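PDB 3IJ3: cytosol aminopeptidase from Coxiella burnetii, which probably works as a manganese-dependent metalloaminopeptidase of the M17 family, removing residues from the N-termini of peptides. Local coordinates for residues T168-I173 against G464-A469; Q319-K324 against L343-K348. All coordinates share one frame; numbering follows the deposited sequence.

Contact 1: T168-I173 against G464-A469; sequences TTIYLI and GGEAMA
Ile170 and Ile173, one turn apart on helix 157-178, receive the methyl of Ala467 between their side chains. Ala467 CB sits 3.9 Å from Ile173 CD1 and 4.0 Å from Ile170 CG2, with Ile173 CG2 also close to it, so a single methyl touches branches of both isoleucines. The two take nearly the same conformation: in Ile173 the CG2 branch stands anti to the backbone N while CG1 lies beside it (chi1 -68°), and the extended chi2 carries CD1 on to the alanine.

Glu466 leaves the backbone away from the helix, but its chain bends at chi2 (59°) and brings the carboxylate back. OE2 comes to 4.0 Å from Ile170 CG2, a van der Waals approach, and uses its anti lone pair to accept the N-H of Ala467 at 2.8 Å. That bond holds the carboxylate against the backbone of the very residue that meets the helix.

The helix thereby packs on the segment leaving strand 464-465, which pairs antiparallel with strand 445-454 in the large mixed sheet. Between the two segments the contact is apolar; just beyond, Arg174 and Asn178 of the same helix add polar ties, to Glu466 OE1 and Gly465 N. The buried carboxylate would be expected to be stabilised as an anion by Arg174, Asn454 ND2 and the amide of Ala467.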
loop_
_atom_site.group_PDB
_atom_site.type_symbol
_atom_site.label_atom_id
_atom_site.label_comp_id
_atom_site.label_asym_id
_atom_site.label_seq_id
_atom_site.Cartn_x
_atom_site.Cartn_y
_atom_site.Cartn_z
ATOM N N THR A 168 -15.704 25.353 -33.063
ATOM C CA THR A 168 -16.946 24.770 -32.597
ATOM C C THR A 168 -16.806 23.274 -32.338
ATOM O O THR A 168 -17.372 22.748 -31.385
ATOM C CB THR A 168 -18.127 25.062 -33.531
ATOM O OG1 THR A 168 -17.895 24.496 -34.834
ATOM C CG2 THR A 168 -18.373 26.601 -33.611
ATOM N N THR A 169 -16.006 22.598 -33.155
ATOM C CA THR A 169 -15.796 21.155 -32.985
ATOM C C THR A 169 -14.943 20.893 -31.729
ATOM O O THR A 169 -15.239 19.991 -30.950
ATOM C CB THR A 169 -15.117 20.568 -34.227
ATOM O OG1 THR A 169 -15.999 20.733 -35.369
ATOM C CG2 THR A 169 -14.785 19.102 -34.015
ATOM N N ILE A 170 -13.886 21.675 -31.534
ATOM C CA ILE A 170 -13.038 21.498 -30.336
ATOM C C ILE A 170 -13.831 21.854 -29.074
ATOM O O ILE A 170 -13.688 21.170 -28.056
ATOM C CB ILE A 170 -11.703 22.258 -30.449
ATOM C CG1 ILE A 170 -10.870 21.648 -31.594
ATOM C CG2 ILE A 170 -10.950 22.247 -29.085
ATOM C CD1 ILE A 170 -9.690 22.499 -32.043
ATOM N N TYR A 171 -14.629 22.916 -29.134
ATOM C CA TYR A 171 -15.501 23.277 -28.014
ATOM C C TYR A 171 -16.465 22.135 -27.660
ATOM O O TYR A 171 -16.733 21.866 -26.467
ATOM C CB TYR A 171 -16.274 24.543 -28.313
ATOM C CG TYR A 171 -15.551 25.851 -27.973
ATOM C CD1 TYR A 171 -14.173 26.000 -28.130
ATOM C CD2 TYR A 171 -16.280 26.954 -27.573
ATOM C CE1 TYR A 171 -13.536 27.240 -27.847
ATOM C CE2 TYR A 171 -15.667 28.165 -27.298
ATOM C CZ TYR A 171 -14.300 28.303 -27.424
ATOM O OH TYR A 171 -13.743 29.558 -27.146
ATOM N N LEU A 172 -17.010 21.478 -28.684
ATOM C CA LEU A 172 -17.909 20.352 -28.469
ATOM C C LEU A 172 -17.175 19.232 -27.717
ATOM O O LEU A 172 -17.696 18.671 -26.752
ATOM C CB LEU A 172 -18.465 19.824 -29.790
ATOM C CG LEU A 172 -19.297 18.553 -29.727
ATOM C CD1 LEU A 172 -20.556 18.786 -28.864
ATOM C CD2 LEU A 172 -19.689 18.132 -31.175
ATOM N N ILE A 173 -15.972 18.882 -28.190
ATOM C CA ILE A 173 -15.160 17.834 -27.554
ATOM C C ILE A 173 -14.875 18.186 -26.099
ATOM O O ILE A 173 -15.060 17.353 -25.196
ATOM C CB ILE A 173 -13.849 17.601 -28.342
ATOM C CG1 ILE A 173 -14.170 16.979 -29.697
ATOM C CG2 ILE A 173 -12.879 16.678 -27.581
ATOM C CD1 ILE A 173 -13.001 16.911 -30.663
ATOM N N GLY A 464 -8.945 20.688 -17.921
ATOM C CA GLY A 464 -10.148 19.912 -18.257
ATOM C C GLY A 464 -10.005 19.215 -19.593
ATOM O O GLY A 464 -8.891 18.990 -20.081
ATOM N N GLY A 465 -11.136 18.858 -20.198
ATOM C CA GLY A 465 -11.136 18.099 -21.452
ATOM C C GLY A 465 -10.409 18.799 -22.571
ATOM O O GLY A 465 -10.367 20.045 -22.638
ATOM N N GLU A 466 -9.829 18.011 -23.450
ATOM C CA GLU A 466 -9.103 18.571 -24.554
ATOM C C GLU A 466 -9.099 17.667 -25.757
ATOM O O GLU A 466 -9.175 16.432 -25.635
ATOM C CB GLU A 466 -7.660 18.869 -24.120
ATOM C CG GLU A 466 -6.827 19.587 -25.141
ATOM C CD GLU A 466 -7.417 20.934 -25.534
ATOM O OE1 GLU A 466 -6.898 21.950 -25.050
ATOM O OE2 GLU A 466 -8.425 20.978 -26.304
ATOM N N ALA A 467 -9.043 18.306 -26.932
ATOM C CA ALA A 467 -8.943 17.620 -28.209
ATOM C C ALA A 467 -7.483 17.495 -28.625
ATOM O O ALA A 467 -6.726 18.485 -28.604
ATOM C CB ALA A 467 -9.708 18.400 -29.292
ATOM N N MET A 468 -7.124 16.335 -29.126
ATOM C CA MET A 468 -5.792 16.100 -29.601
ATOM C C MET A 468 -5.859 15.133 -30.760
ATOM O O MET A 468 -6.894 14.507 -31.008
ATOM C CB MET A 468 -4.907 15.612 -28.471
ATOM C CG MET A 468 -5.465 14.455 -27.703
ATOM S SD MET A 468 -4.808 14.353 -26.019
ATOM C CE MET A 468 -5.463 15.902 -25.388
ATOM N N ALA A 469 -4.786 15.115 -31.531
ATOM C CA ALA A 469 -4.634 14.246 -32.710
ATOM C C ALA A 469 -5.537 14.531 -33.914
ATOM O O ALA A 469 -5.178 14.153 -35.030
ATOM C CB ALA A 469 -4.782 12.773 -32.340
#

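Contact 2: Q319-K324 against L343-K348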
loop_
_atom_site.group_PDB
_atom_site.type_symbol
_atom_site.label_atom_id
_atom_site.label_comp_id
_atom_site.label_asym_id
_atom_site.label_seq_id
_atom_site.Cartn_x
_atom_site.Cartn_y
_atom_site.Cartn_z
ATOM N N GLN A 319 -18.644 -13.312 -24.492
ATOM C CA GLN A 319 -18.789 -13.640 -25.895
ATOM C C GLN A 319 -18.627 -12.338 -26.672
ATOM O O GLN A 319 -18.804 -11.258 -26.118
ATOM C CB GLN A 319 -20.168 -14.241 -26.175
ATOM C CG GLN A 319 -20.484 -15.523 -25.370
ATOM C CD GLN A 319 -19.662 -16.731 -25.815
ATOM O OE1 GLN A 319 -19.385 -16.891 -26.995
ATOM N NE2 GLN A 319 -19.297 -17.601 -24.863
ATOM N N THR A 320 -18.273 -12.437 -27.946
ATOM C CA THR A 320 -18.102 -11.240 -28.778
ATOM C C THR A 320 -18.852 -11.365 -30.104
ATOM O O THR A 320 -19.191 -12.447 -30.546
ATOM C CB THR A 320 -16.611 -10.977 -29.126
ATOM O OG1 THR A 320 -16.100 -12.083 -29.870
ATOM C CG2 THR A 320 -15.743 -10.747 -27.876
ATOM N N ARG A 321 -19.085 -10.230 -30.743
ATOM C CA ARG A 321 -19.726 -10.210 -32.038
ATOM C C ARG A 321 -18.888 -10.970 -33.078
ATOM O O ARG A 321 -19.438 -11.552 -34.004
ATOM C CB ARG A 321 -19.965 -8.775 -32.476
ATOM C CG ARG A 321 -20.687 -8.648 -33.818
ATOM C CD ARG A 321 -21.240 -7.284 -33.981
ATOM N NE ARG A 321 -22.016 -7.107 -35.208
ATOM C CZ ARG A 321 -23.262 -7.535 -35.384
ATOM N NH1 ARG A 321 -23.866 -8.254 -34.461
ATOM N NH2 ARG A 321 -23.897 -7.286 -36.530
ATOM N N ALA A 322 -17.565 -10.986 -32.898
ATOM C CA ALA A 322 -16.654 -11.708 -33.787
ATOM C C ALA A 322 -16.636 -13.225 -33.536
ATOM O O ALA A 322 -15.969 -13.967 -34.264
ATOM C CB ALA A 322 -15.246 -11.161 -33.605
ATOM N N ARG A 323 -17.364 -13.650 -32.506
ATOM C CA ARG A 323 -17.461 -15.052 -32.083
ATOM C C ARG A 323 -16.149 -15.587 -31.467
ATOM O O ARG A 323 -15.852 -16.790 -31.569
ATOM C CB ARG A 323 -17.979 -15.957 -33.208
ATOM C CG ARG A 323 -19.380 -15.598 -33.747
ATOM C CD ARG A 323 -19.651 -16.368 -35.060
ATOM N NE ARG A 323 -20.935 -16.071 -35.701
ATOM C CZ ARG A 323 -21.985 -16.894 -35.712
ATOM N NH1 ARG A 323 -23.104 -16.536 -36.328
ATOM N NH2 ARG A 323 -21.916 -18.085 -35.126
ATOM N N LYS A 324 -15.358 -14.679 -30.881
ATOM C CA LYS A 324 -14.157 -15.040 -30.131
ATOM C C LYS A 324 -14.583 -14.964 -28.669
ATOM O O LYS A 324 -15.523 -14.235 -28.336
ATOM C CB LYS A 324 -13.005 -14.096 -30.393
ATOM C CG LYS A 324 -12.507 -14.149 -31.805
ATOM C CD LYS A 324 -11.272 -13.265 -32.024
ATOM C CE LYS A 324 -10.791 -13.342 -33.473
ATOM N NZ LYS A 324 -10.331 -14.692 -33.838
ATOM N N LEU A 343 -15.440 -2.738 -33.484
ATOM C CA LEU A 343 -14.503 -3.064 -34.568
ATOM C C LEU A 343 -14.955 -4.253 -35.419
ATOM O O LEU A 343 -14.828 -4.220 -36.658
ATOM C CB LEU A 343 -13.067 -3.277 -34.041
ATOM C CG LEU A 343 -12.319 -2.071 -33.520
ATOM C CD1 LEU A 343 -11.045 -2.528 -32.777
ATOM C CD2 LEU A 343 -11.992 -1.039 -34.617
ATOM N N ALA A 344 -15.479 -5.296 -34.773
ATOM C CA ALA A 344 -15.995 -6.476 -35.461
ATOM C C ALA A 344 -17.116 -6.054 -36.411
ATOM O O ALA A 344 -17.247 -6.587 -37.525
ATOM C CB ALA A 344 -16.502 -7.532 -34.442
ATOM N N GLU A 345 -17.925 -5.098 -35.977
ATOM C CA GLU A 345 -18.992 -4.566 -36.832
ATOM C C GLU A 345 -18.425 -3.748 -37.995
ATOM O O GLU A 345 -18.849 -3.908 -39.148
ATOM C CB GLU A 345 -19.944 -3.712 -36.005
ATOM C CG GLU A 345 -21.056 -3.035 -36.811
ATOM C CD GLU A 345 -22.068 -3.988 -37.431
ATOM O OE1 GLU A 345 -21.977 -5.225 -37.268
ATOM O OE2 GLU A 345 -22.987 -3.478 -38.112
ATOM N N ALA A 346 -17.463 -2.874 -37.704
ATOM C CA ALA A 346 -16.848 -2.031 -38.721
ATOM C C ALA A 346 -16.216 -2.853 -39.853
ATOM O O ALA A 346 -16.341 -2.506 -41.028
ATOM C CB ALA A 346 -15.769 -1.124 -38.079
ATOM N N VAL A 347 -15.528 -3.928 -39.497
ATOM C CA VAL A 347 -14.803 -4.731 -40.493
ATOM C C VAL A 347 -15.706 -5.475 -41.489
ATOM O O VAL A 347 -15.277 -5.770 -42.599
ATOM C CB VAL A 347 -13.798 -5.741 -39.850
ATOM C CG1 VAL A 347 -12.678 -5.008 -39.114
ATOM C CG2 VAL A 347 -14.506 -6.727 -38.987
ATOM N N LYS A 348 -16.942 -5.776 -41.096
ATOM C CA LYS A 348 -17.879 -6.494 -41.965
ATOM C C LYS A 348 -18.101 -5.822 -43.316
ATOM O O LYS A 348 -18.379 -6.496 -44.299
ATOM C CB LYS A 348 -19.231 -6.683 -41.274
ATOM C CG LYS A 348 -19.219 -7.653 -40.102
ATOM C CD LYS A 348 -20.621 -7.787 -39.507
ATOM C CE LYS A 348 -20.645 -8.713 -38.294
ATOM N NZ LYS A 348 -20.381 -10.156 -38.622
HETATM O O HOH W 1 -18.777 -10.823 -36.616
#
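A type I beta turn from Thr320 to Arg323, in the connection between the antiparallel strands 317-319 and 325-327, rests on the C-terminal part of helix 335-347. Ala322 CB meets Ala344 CB at 3.9 Å, and the base of Arg321 lies beside the same Ala344 methyl.

From there Arg321 runs out as an extended chain, CG anti to the backbone N (chi1 -178°), and delivers its guanidinium to Glu345. The glutamate bends at chi2 (66°), which turns its carboxylate toward the arginine. The grip is side-on, and both donors converge on one oxygen: NE reaches Glu345 OE1 at 2.8 Å on the anti side, and NH2 reaches that OE1 at 2.9 Å on the syn side. Both come from the same face of the carboxylate. OE1 stays near the guanidinium plane, but the carboxylate is turned 54° from it and both N-H bonds are bent. Lys348 approaches obliquely, its CE 3.7 Å from Arg321 NE, while chi4 bends NZ away to a water that it donates to at 2.7 Å; this water in turn donates to Arg321 O.

Across the base of the loop, just outside the turn, Thr320 OG1 donates to Lys324 O at 2.7 Å. Beyond the two segments, Arg321 NH1 pairs with Glu215 and the guanidinium makes a cation-pi contact with Phe216, while Glu345 OE2 pairs with Arg297. The central salt bridge is thus one link in a chain of alternating charges, which would be expected to keep both groups ionised and restrict the rotation of the guanidinium at this surface.

Both contacts lie within the range of the catalytic domain, yet they join different elements: contact 1 sets helix 157-178 against the segment following strand 464-465, contact 2 a beta turn against the end of helix 335-347. Contact 1 is buried near the centre of the chain, and contact 2 is at the surface, with centres 29 Å apart and no touch between them. Both segments of contact 2 fall, in sequence, between the two segments of contact 1. In the core, methyls meet directly, while the buried glutamate bonds a backbone amide and reaches an arginine further along the same helix; at the surface, a glutamate crosses directly to an arginine, and a water adds a second polar bridge.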